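Long-range contacts in tyrosine--tRNA ligase (Pyrococcus horikoshii, PDB 2CYC), which binds L-tyrosine and, as a class I aminoacyl-tRNA synthetase, probably activates it with ATP and transfers it to the acceptor end of tRNA(Tyr): residues A[58-63]-A[110-116]; A[183-189]-A[219-225]; A[257-261]-A[273-277]; A[279-284]-A[326-332]. All blocks are in the same frame, centred on the assembly; numbering follows the deposited sequence.

Interaction 1 (A[58-63]-A[110-116]); sequences IADFQK and GGDPKKV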
# COMPACT_ATOMS: atom_id res chain seq x y z
N ILE A 58 11.46 -28.08 -4.81
CA ILE A 58 12.32 -27.41 -5.78
C ILE A 58 13.00 -28.49 -6.63
O ILE A 58 13.07 -28.37 -7.86
CB ILE A 58 13.34 -26.51 -5.06
CG1 ILE A 58 12.65 -25.21 -4.61
CG2 ILE A 58 14.50 -26.20 -5.98
CD1 ILE A 58 13.46 -24.38 -3.61
N ALA A 59 13.46 -29.56 -5.98
CA ALA A 59 14.10 -30.66 -6.69
C ALA A 59 13.12 -31.29 -7.68
O ALA A 59 13.47 -31.55 -8.83
CB ALA A 59 14.61 -31.73 -5.71
N ASP A 60 11.89 -31.53 -7.23
CA ASP A 60 10.87 -32.12 -8.10
C ASP A 60 10.59 -31.23 -9.30
O ASP A 60 10.49 -31.71 -10.44
CB ASP A 60 9.55 -32.34 -7.36
CG ASP A 60 9.66 -33.36 -6.25
OD1 ASP A 60 10.55 -34.24 -6.31
OD2 ASP A 60 8.83 -33.31 -5.31
N PHE A 61 10.44 -29.93 -9.04
CA PHE A 61 10.12 -28.98 -10.10
C PHE A 61 11.21 -28.95 -11.17
O PHE A 61 10.91 -28.96 -12.37
CB PHE A 61 9.88 -27.57 -9.53
CG PHE A 61 8.70 -27.48 -8.57
CD1 PHE A 61 7.56 -28.28 -8.76
CD2 PHE A 61 8.71 -26.58 -7.51
CE1 PHE A 61 6.46 -28.18 -7.89
CE2 PHE A 61 7.61 -26.47 -6.63
CZ PHE A 61 6.48 -27.27 -6.83
N GLN A 62 12.48 -28.94 -10.75
CA GLN A 62 13.59 -28.91 -11.69
C GLN A 62 13.48 -30.12 -12.63
O GLN A 62 13.61 -29.98 -13.85
CB GLN A 62 14.94 -28.96 -10.95
CG GLN A 62 15.28 -27.75 -10.07
CD GLN A 62 16.70 -27.81 -9.50
OE1 GLN A 62 17.13 -28.83 -8.96
NE2 GLN A 62 17.44 -26.71 -9.63
N LYS A 63 13.22 -31.30 -12.07
CA LYS A 63 13.11 -32.51 -12.89
C LYS A 63 11.96 -32.47 -13.88
O LYS A 63 11.97 -33.16 -14.90
CB LYS A 63 12.96 -33.76 -12.01
CG LYS A 63 14.23 -34.14 -11.27
CD LYS A 63 14.05 -35.44 -10.49
CE LYS A 63 15.30 -35.77 -9.67
NZ LYS A 63 15.60 -34.73 -8.63
N GLY A 110 18.14 -33.66 -3.04
CA GLY A 110 18.33 -34.08 -4.42
C GLY A 110 18.19 -33.05 -5.52
O GLY A 110 18.16 -33.41 -6.70
N GLY A 111 18.09 -31.78 -5.17
CA GLY A 111 17.97 -30.76 -6.20
C GLY A 111 19.35 -30.22 -6.53
O GLY A 111 20.32 -30.53 -5.85
N ASP A 112 19.44 -29.42 -7.59
CA ASP A 112 20.71 -28.83 -8.01
C ASP A 112 20.64 -27.33 -7.70
O ASP A 112 20.04 -26.56 -8.44
CB ASP A 112 20.92 -29.03 -9.51
CG ASP A 112 22.24 -28.44 -10.01
OD1 ASP A 112 22.93 -27.74 -9.23
OD2 ASP A 112 22.57 -28.67 -11.19
N PRO A 113 21.28 -26.91 -6.60
CA PRO A 113 21.32 -25.52 -6.14
C PRO A 113 21.84 -24.55 -7.19
O PRO A 113 21.39 -23.40 -7.27
CB PRO A 113 22.25 -25.57 -4.93
CG PRO A 113 22.16 -27.00 -4.47
CD PRO A 113 22.15 -27.75 -5.76
N LYS A 114 22.78 -25.02 -8.00
CA LYS A 114 23.39 -24.19 -9.04
C LYS A 114 22.39 -23.79 -10.12
O LYS A 114 22.61 -22.84 -10.86
CB LYS A 114 24.57 -24.93 -9.68
CG LYS A 114 25.68 -25.28 -8.69
CD LYS A 114 26.71 -26.23 -9.30
CE LYS A 114 26.10 -27.58 -9.70
NZ LYS A 114 25.51 -28.33 -8.54
N LYS A 115 21.28 -24.51 -10.20
CA LYS A 115 20.29 -24.19 -11.21
C LYS A 115 19.08 -23.50 -10.60
O LYS A 115 18.05 -23.37 -11.24
CB LYS A 115 19.88 -25.46 -11.96
CG LYS A 115 21.02 -26.08 -12.76
CD LYS A 115 20.54 -27.31 -13.52
CE LYS A 115 21.68 -28.00 -14.26
NZ LYS A 115 22.36 -27.07 -15.21
N VAL A 116 19.23 -23.06 -9.36
CA VAL A 116 18.15 -22.35 -8.67
C VAL A 116 18.48 -20.86 -8.67
O VAL A 116 19.59 -20.46 -8.31
CB VAL A 116 18.00 -22.84 -7.20
CG1 VAL A 116 16.97 -21.99 -6.48
CG2 VAL A 116 17.57 -24.31 -7.17
O HOH W 1 18.47 -36.02 -7.52

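Interaction 2 (A[183-189]-A[219-225]); sequences IAHAGMD and VAVHHHL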
# COMPACT_ATOMS: atom_id res chain seq x y z
N ILE A 183 4.27 -20.93 -11.58
CA ILE A 183 4.24 -22.01 -10.59
C ILE A 183 4.51 -21.33 -9.24
O ILE A 183 5.66 -21.17 -8.82
CB ILE A 183 5.34 -23.08 -10.84
CG1 ILE A 183 5.16 -23.72 -12.23
CG2 ILE A 183 5.29 -24.16 -9.75
CD1 ILE A 183 3.82 -24.42 -12.44
N ALA A 184 3.44 -20.91 -8.56
CA ALA A 184 3.56 -20.23 -7.27
C ALA A 184 3.60 -21.28 -6.17
O ALA A 184 2.59 -21.91 -5.85
CB ALA A 184 2.38 -19.26 -7.07
N HIS A 185 4.79 -21.45 -5.60
CA HIS A 185 5.05 -22.46 -4.58
C HIS A 185 5.19 -21.88 -3.16
O HIS A 185 5.87 -20.87 -2.95
CB HIS A 185 6.31 -23.23 -4.99
CG HIS A 185 6.83 -24.18 -3.95
ND1 HIS A 185 8.17 -24.42 -3.77
CD2 HIS A 185 6.18 -24.94 -3.03
CE1 HIS A 185 8.34 -25.27 -2.77
NE2 HIS A 185 7.14 -25.59 -2.30
N ALA A 186 4.53 -22.53 -2.20
CA ALA A 186 4.58 -22.11 -0.81
C ALA A 186 4.05 -23.21 0.09
O ALA A 186 3.55 -24.24 -0.38
CB ALA A 186 3.73 -20.84 -0.59
N GLY A 187 4.17 -22.99 1.40
CA GLY A 187 3.62 -23.93 2.36
C GLY A 187 2.13 -23.59 2.39
O GLY A 187 1.74 -22.48 2.01
N MET A 188 1.31 -24.54 2.84
CA MET A 188 -0.14 -24.38 2.91
C MET A 188 -0.68 -23.11 3.59
O MET A 188 -1.76 -22.65 3.23
CB MET A 188 -0.77 -25.59 3.61
CG MET A 188 -1.08 -26.76 2.70
SD MET A 188 -2.37 -26.39 1.49
CE MET A 188 -3.85 -26.47 2.49
N ASP A 189 0.07 -22.55 4.54
CA ASP A 189 -0.40 -21.35 5.23
C ASP A 189 -0.34 -20.07 4.40
O ASP A 189 -0.77 -19.01 4.84
CB ASP A 189 0.34 -21.15 6.57
CG ASP A 189 1.86 -21.15 6.43
OD1 ASP A 189 2.39 -21.15 5.30
OD2 ASP A 189 2.54 -21.15 7.48
N VAL A 219 -0.39 -21.29 -11.38
CA VAL A 219 -0.75 -22.51 -10.68
C VAL A 219 -0.14 -22.42 -9.28
O VAL A 219 1.04 -22.11 -9.14
CB VAL A 219 -0.17 -23.75 -11.40
CG1 VAL A 219 -0.35 -24.99 -10.54
CG2 VAL A 219 -0.85 -23.94 -12.75
N ALA A 220 -0.95 -22.66 -8.26
CA ALA A 220 -0.47 -22.62 -6.88
C ALA A 220 -0.15 -24.05 -6.43
O ALA A 220 -0.96 -24.96 -6.62
CB ALA A 220 -1.53 -22.01 -5.97
N VAL A 221 1.03 -24.25 -5.85
CA VAL A 221 1.42 -25.57 -5.36
C VAL A 221 1.85 -25.40 -3.91
O VAL A 221 2.83 -24.70 -3.61
CB VAL A 221 2.58 -26.19 -6.22
CG1 VAL A 221 2.87 -27.63 -5.77
CG2 VAL A 221 2.17 -26.20 -7.70
N HIS A 222 1.10 -26.03 -3.02
CA HIS A 222 1.33 -25.91 -1.58
C HIS A 222 1.84 -27.18 -0.95
O HIS A 222 1.30 -28.27 -1.18
CB HIS A 222 0.03 -25.47 -0.91
CG HIS A 222 -0.55 -24.22 -1.50
ND1 HIS A 222 -1.88 -24.11 -1.85
CD2 HIS A 222 0.04 -23.07 -1.90
CE1 HIS A 222 -2.08 -22.94 -2.44
NE2 HIS A 222 -0.93 -22.29 -2.48
N HIS A 223 2.90 -27.06 -0.15
CA HIS A 223 3.42 -28.25 0.46
C HIS A 223 3.01 -28.36 1.91
O HIS A 223 2.67 -27.36 2.54
CB HIS A 223 4.95 -28.34 0.33
CG HIS A 223 5.69 -27.21 0.96
ND1 HIS A 223 6.52 -26.37 0.24
CD2 HIS A 223 5.82 -26.84 2.26
CE1 HIS A 223 7.12 -25.53 1.07
NE2 HIS A 223 6.72 -25.80 2.30
N HIS A 224 3.02 -29.59 2.40
CA HIS A 224 2.64 -29.91 3.77
C HIS A 224 3.50 -29.16 4.79
O HIS A 224 4.70 -28.97 4.60
CB HIS A 224 2.79 -31.42 3.96
CG HIS A 224 2.53 -31.89 5.36
ND1 HIS A 224 1.26 -32.01 5.88
CD2 HIS A 224 3.38 -32.30 6.33
CE1 HIS A 224 1.34 -32.47 7.12
NE2 HIS A 224 2.61 -32.65 7.42
N LEU A 225 2.87 -28.72 5.88
CA LEU A 225 3.59 -28.03 6.94
C LEU A 225 3.97 -29.04 8.02
O LEU A 225 3.11 -29.59 8.70
CB LEU A 225 2.72 -26.93 7.55
CG LEU A 225 2.19 -25.83 6.61
CD1 LEU A 225 1.31 -24.88 7.42
CD2 LEU A 225 3.37 -25.08 5.98

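Interaction 3 (A[257-261]-A[273-277]); sequences PYSAV and KLRKA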
# COMPACT_ATOMS: atom_id res chain seq x y z
N PRO A 257 12.80 -23.11 19.78
CA PRO A 257 13.99 -23.78 19.26
C PRO A 257 14.15 -25.23 19.74
O PRO A 257 14.63 -26.10 19.00
CB PRO A 257 15.12 -22.89 19.76
CG PRO A 257 14.50 -21.54 19.74
CD PRO A 257 13.13 -21.79 20.33
N TYR A 258 13.73 -25.49 20.98
CA TYR A 258 13.85 -26.82 21.57
C TYR A 258 12.91 -27.85 20.96
O TYR A 258 13.13 -29.06 21.11
CB TYR A 258 13.61 -26.73 23.09
CG TYR A 258 12.17 -26.96 23.51
CD1 TYR A 258 11.74 -28.23 23.90
CD2 TYR A 258 11.24 -25.92 23.48
CE1 TYR A 258 10.40 -28.46 24.26
CE2 TYR A 258 9.90 -26.14 23.83
CZ TYR A 258 9.49 -27.41 24.22
OH TYR A 258 8.17 -27.63 24.55
N SER A 259 11.86 -27.39 20.28
CA SER A 259 10.88 -28.28 19.66
C SER A 259 10.92 -28.25 18.13
O SER A 259 10.00 -28.74 17.46
CB SER A 259 9.47 -27.93 20.13
OG SER A 259 9.29 -28.33 21.47
N ALA A 260 11.98 -27.66 17.60
CA ALA A 260 12.15 -27.59 16.17
C ALA A 260 13.56 -28.05 15.86
O ALA A 260 14.48 -27.79 16.62
CB ALA A 260 11.95 -26.16 15.69
N VAL A 261 13.73 -28.78 14.76
CA VAL A 261 15.05 -29.22 14.39
C VAL A 261 15.51 -28.35 13.22
O VAL A 261 14.76 -28.13 12.27
CB VAL A 261 15.06 -30.70 14.00
CG1 VAL A 261 16.41 -31.07 13.37
CG2 VAL A 261 14.79 -31.57 15.24
N LYS A 273 16.43 -33.70 20.83
CA LYS A 273 15.11 -33.22 20.42
C LYS A 273 14.14 -34.35 20.06
O LYS A 273 12.98 -34.32 20.47
CB LYS A 273 15.24 -32.24 19.26
CG LYS A 273 15.86 -30.91 19.68
CD LYS A 273 16.04 -29.96 18.49
CE LYS A 273 16.70 -28.66 18.94
NZ LYS A 273 16.90 -27.70 17.81
N LEU A 274 14.61 -35.34 19.30
CA LEU A 274 13.73 -36.46 18.96
C LEU A 274 13.36 -37.23 20.22
O LEU A 274 12.23 -37.71 20.36
CB LEU A 274 14.41 -37.40 17.96
CG LEU A 274 14.00 -37.17 16.50
CD1 LEU A 274 12.52 -37.52 16.31
CD2 LEU A 274 14.26 -35.71 16.13
N ARG A 275 14.32 -37.32 21.13
CA ARG A 275 14.14 -38.01 22.40
C ARG A 275 12.95 -37.45 23.18
O ARG A 275 12.13 -38.21 23.71
CB ARG A 275 15.41 -37.88 23.24
CG ARG A 275 15.40 -38.62 24.55
CD ARG A 275 16.67 -38.32 25.32
NE ARG A 275 17.87 -38.69 24.56
CZ ARG A 275 18.94 -37.90 24.42
NH1 ARG A 275 19.99 -38.32 23.71
NH2 ARG A 275 18.96 -36.70 24.98
N LYS A 276 12.83 -36.13 23.24
CA LYS A 276 11.70 -35.54 23.96
C LYS A 276 10.47 -35.25 23.12
O LYS A 276 9.49 -34.73 23.63
CB LYS A 276 12.12 -34.27 24.71
CG LYS A 276 13.54 -33.81 24.49
CD LYS A 276 14.09 -33.18 25.75
CE LYS A 276 15.26 -32.25 25.46
NZ LYS A 276 14.87 -31.08 24.61
N ALA A 277 10.53 -35.57 21.84
CA ALA A 277 9.40 -35.31 20.94
C ALA A 277 8.12 -36.00 21.38
O ALA A 277 8.15 -37.08 21.98
CB ALA A 277 9.76 -35.75 19.52
O HOH W 2 11.83 -31.95 20.99

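Interaction 4 (A[279-284]-A[326-332]); sequences CPAREV and KRDFAEG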
# COMPACT_ATOMS: atom_id res chain seq x y z
N CYS A 279 5.14 -38.27 20.91
CA CYS A 279 4.93 -39.44 20.07
C CYS A 279 4.29 -40.55 20.91
O CYS A 279 4.94 -41.54 21.25
CB CYS A 279 6.27 -39.91 19.51
SG CYS A 279 6.23 -41.33 18.39
N PRO A 280 3.00 -40.38 21.25
CA PRO A 280 2.24 -41.35 22.06
C PRO A 280 2.17 -42.70 21.39
O PRO A 280 1.92 -42.80 20.18
CB PRO A 280 0.86 -40.72 22.18
CG PRO A 280 1.12 -39.26 21.99
CD PRO A 280 2.15 -39.24 20.89
N ALA A 281 2.39 -43.75 22.17
CA ALA A 281 2.34 -45.10 21.64
C ALA A 281 0.99 -45.34 20.95
O ALA A 281 -0.06 -44.97 21.48
CB ALA A 281 2.54 -46.12 22.77
N ARG A 282 1.05 -45.94 19.76
CA ARG A 282 -0.13 -46.26 18.95
C ARG A 282 -0.93 -45.07 18.42
O ARG A 282 -1.87 -45.26 17.64
CB ARG A 282 -1.08 -47.18 19.73
CG ARG A 282 -0.44 -48.46 20.22
CD ARG A 282 -1.48 -49.48 20.63
NE ARG A 282 -0.85 -50.71 21.11
CZ ARG A 282 -1.50 -51.85 21.34
NH1 ARG A 282 -2.81 -51.92 21.13
NH2 ARG A 282 -0.84 -52.91 21.78
N GLU A 283 -0.58 -43.86 18.82
CA GLU A 283 -1.29 -42.68 18.35
C GLU A 283 -0.86 -42.37 16.91
O GLU A 283 0.33 -42.17 16.64
CB GLU A 283 -0.99 -41.48 19.26
CG GLU A 283 -1.62 -40.15 18.83
CD GLU A 283 -3.14 -40.22 18.65
OE1 GLU A 283 -3.81 -40.90 19.44
OE2 GLU A 283 -3.65 -39.57 17.72
N VAL A 284 -1.82 -42.34 15.99
CA VAL A 284 -1.52 -42.05 14.59
C VAL A 284 -2.27 -40.85 14.03
O VAL A 284 -2.04 -40.46 12.89
CB VAL A 284 -1.81 -43.26 13.67
CG1 VAL A 284 -0.92 -44.44 14.06
CG2 VAL A 284 -3.29 -43.64 13.75
N LYS A 326 3.11 -47.26 9.68
CA LYS A 326 1.99 -46.70 10.43
C LYS A 326 1.14 -47.82 11.05
O LYS A 326 0.72 -47.71 12.21
CB LYS A 326 1.13 -45.85 9.50
CG LYS A 326 -0.04 -45.17 10.18
CD LYS A 326 -0.85 -44.38 9.17
CE LYS A 326 -2.01 -43.68 9.84
NZ LYS A 326 -2.85 -42.91 8.88
N ARG A 327 0.90 -48.88 10.29
CA ARG A 327 0.11 -50.02 10.76
C ARG A 327 0.82 -50.63 11.97
O ARG A 327 0.23 -50.82 13.03
CB ARG A 327 -0.01 -51.07 9.65
CG ARG A 327 -0.88 -52.28 9.98
CD ARG A 327 -2.36 -52.05 9.65
NE ARG A 327 -2.63 -51.98 8.21
CZ ARG A 327 -2.46 -50.90 7.45
NH1 ARG A 327 -2.73 -50.95 6.15
NH2 ARG A 327 -2.05 -49.76 7.99
N ASP A 328 2.10 -50.94 11.80
CA ASP A 328 2.90 -51.51 12.87
C ASP A 328 2.90 -50.63 14.12
O ASP A 328 2.97 -51.13 15.23
CB ASP A 328 4.33 -51.71 12.38
CG ASP A 328 4.66 -53.17 12.14
OD1 ASP A 328 3.76 -53.92 11.72
OD2 ASP A 328 5.83 -53.56 12.36
N PHE A 329 2.82 -49.31 13.93
CA PHE A 329 2.82 -48.40 15.07
C PHE A 329 1.45 -48.41 15.74
O PHE A 329 1.35 -48.49 16.97
CB PHE A 329 3.18 -46.97 14.63
CG PHE A 329 3.46 -46.03 15.77
CD1 PHE A 329 4.72 -45.99 16.37
CD2 PHE A 329 2.45 -45.23 16.30
CE1 PHE A 329 4.98 -45.16 17.46
CE2 PHE A 329 2.68 -44.40 17.39
CZ PHE A 329 3.96 -44.36 17.98
N ALA A 330 0.40 -48.32 14.93
CA ALA A 330 -0.96 -48.31 15.45
C ALA A 330 -1.24 -49.59 16.23
O ALA A 330 -1.94 -49.56 17.25
CB ALA A 330 -1.96 -48.16 14.31
N GLU A 331 -0.69 -50.70 15.76
CA GLU A 331 -0.89 -52.00 16.41
C GLU A 331 0.06 -52.26 17.58
O GLU A 331 0.08 -53.36 18.12
CB GLU A 331 -0.77 -53.12 15.38
CG GLU A 331 -1.87 -53.09 14.32
CD GLU A 331 -1.65 -54.07 13.19
OE1 GLU A 331 -2.52 -54.13 12.29
OE2 GLU A 331 -0.62 -54.77 13.18
N GLY A 332 0.85 -51.26 17.96
CA GLY A 332 1.77 -51.43 19.07
C GLY A 332 2.92 -52.39 18.79
O GLY A 332 3.53 -52.92 19.71
O HOH W 3 3.28 -47.91 18.81

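Interaction 1 (A[58-63]-A[110-116])
Gln62 holds its CG beside its own backbone N, anti to the carbonyl carbon (chi1 -65°), and the chain then runs extended, which carries the amide across to the backbone of Asp112. Two bonds form there. Asp112 N gives a nearly straight bond (177°) to Gln62 OE1 at 2.7 Å, in the amide carbonyl plane and on a lone pair. Gln62 NE2 donates to Asp112 O at 2.9 Å. The pair fixes the rotation of the amide. Asp112 O also takes Lys115 N, from the opposite face of its carbonyl plane. Asp112 OD1 closes an Asx turn with Lys114 N and a salt bridge with Lys114 NZ, both from outside the carboxylate plane. Helix 48-63 is the beta-alpha-beta crossover between strands 36-40 and 69-72 of the Rossmann-type domain. The second segment leads from helix 87-108 to strand 117-120. Gly110 ends that helix as the C-prime residue of a Schellman motif. Ala59 CB packs 3.5 Å from Gly111 N, and a side chain on Gly111 would press on this methyl. Val116 CG2 lies 3.4 Å from Gln62 NE2 and 3.8 Å from Ile58 CG2. With an alanine at Gln62, Asp112 N would probably be left without its mate and a gap would open beside Val116. A water accepts weakly from Lys63 NZ and donates to Gly110 O.

Interaction 2 (A[183-189]-A[219-225])
The His223 ring carries Ala186 O and Gly187 CA over one face, and His185 meets it at the edge. Gly187 CA makes a CH-pi contact, 3.8 Å from the ring centroid. The edge contact is a hydrogen bond between His185 NE2 and His223 ND1 at 2.7 Å, in which either nitrogen could be the donor. The two rings meet rim to rim with their planes at 67°. Val221 O lies in the plane of the His185 ring, at its edge. His223 CG sits between its backbone N and carbonyl carbon (chi1 61°), which swings the ring across to the neighbouring strand, against Gly187. His185 ND1 bonds to His36. The strands run parallel, as in the Rossmann-type core of class I synthetases, with 183-187 lying between 36-40 and 214-223. Backbone bonds alternate: Ala184 N to Val219 O, Val221 N to Ala184 O, Ala186 N to Val221 O and His223 N to Ala186 O. Met188 N adds one to His223 O, beyond the strand. On the other face of the sheet, the His222 ring has Ala186 O at its edge. Met188 SD approaches that ring obliquely and comes within 3.5 Å of His222 CB. Glu17 and His194 take the two ring nitrogens of His222. Leu225 CD2 packs 3.8 Å from Gly187 CA, where a side chain on the glycine would clash. Leu225 CD1 lies 3.9 Å from Asp189 CG. The Asp189 carboxylate forms a salt bridge with Lys251 of the KMSKS motif, and the next residue, Gln190, binds the substrate tyrosine.

Interaction 3 (A[257-261]-A[273-277])
The loop that follows the KMSKS motif is gripped here by Lys273 of helix 267-276. Its side chain is fully extended beyond CG, and NZ at the end meets two carbonyls of the loop. The bond from Lys273 NZ to Ala260 O is 2.7 Å and runs nearly along the C=O axis. The bond from Lys273 NZ to Pro257 O is 3.0 Å, with NZ tilted from the carbonyl plane. Asp265 adds a salt bridge to NZ, which probably balances the charge of this buried amine. In class I synthetases the KMSKS loop works at the ATP site, and Lys254 of this motif is a predicted ATP ligand. The side chain of Ala260 lies about 9 Å from that of Lys254 and touches Met252. The contact joins the chain just past the motif to helix 267-276. Val261 CG2 packs against the aliphatic part of Lys273, 3.8 Å from Lys273 CD, the two side chains crossing at a slant. It lies 4.3 Å from Leu274 CD2. A water donates to both Tyr258 O and Lys273 O and bridges the two backbones. The Tyr258 ring has Ser259 CB over the centre of one face. Lys276 NZ stands at its edge, 4.3 Å from Tyr258 CD1.

Interaction 4 (A[279-284]-A[326-332])
Phe329 points its ring into the loop 279-284, with CG anti to the backbone N (chi1 -169°), which sends the ring out from the helix toward Pro280. Pro280 O meets the ring at its edge, 3.3 Å from Phe329 CE2, and Val284 CG1 lies at the edge beside CD2. Cys279 SG comes in obliquely, 3.8 Å from Phe329 CZ, as a sulfur-aromatic contact. A water sits over the centre of one face, 3.3 Å above the plane. It accepts from Arg282 N and donates to Phe329 O, and no direct hydrogen bond joins the segments. Pro280 to Glu283 form a type II turn. Arg282 stretches out along the end of helix 322-330. Its CD is 3.4 Å from Ala330 O, its NE is 3.4 Å from Gly332 CA, and Glu331 O lies over one face of the guanidinium. The positive charge probably suits the carbonyls of this helix end. Gly332 is the C-prime residue of a Schellman motif, and a side chain there would clash with Arg282 NE. Val284 crosses the extended Lys326 at about a right angle, with its CB 3.9 Å from Lys326 CE. An alanine in place of Phe329 lacks the ring and is likely to leave a gap inside the loop, with the bridging water no longer backed by it. Pro336 and Leu339 of helix 336-350 and Leu290 of helix 288-297 also pack on Phe329, while Asp328 bonds to Tyr319 of strand 317-319.

In the fold
The four contacts follow one another along the chain, and none nests in or crosses another. Interaction 1 closes a loop holding strand 69-72 and helix 87-108. Interaction 2 then closes one holding helix 191-200 and strand 209-211, and pairs two strands of the central sheet. The first two touch: Phe61 of 58-63 packs on His185 and Val221, so helix 48-63 lies on that sheet. Interaction 3 spans a short loop past the KMSKS motif and the start of helix 267-276. Interaction 4 begins close after it in sequence and encloses helix 288-297 and the two-stranded sheet, tying the later helices together about 29 Å, centre to centre, from interaction 2.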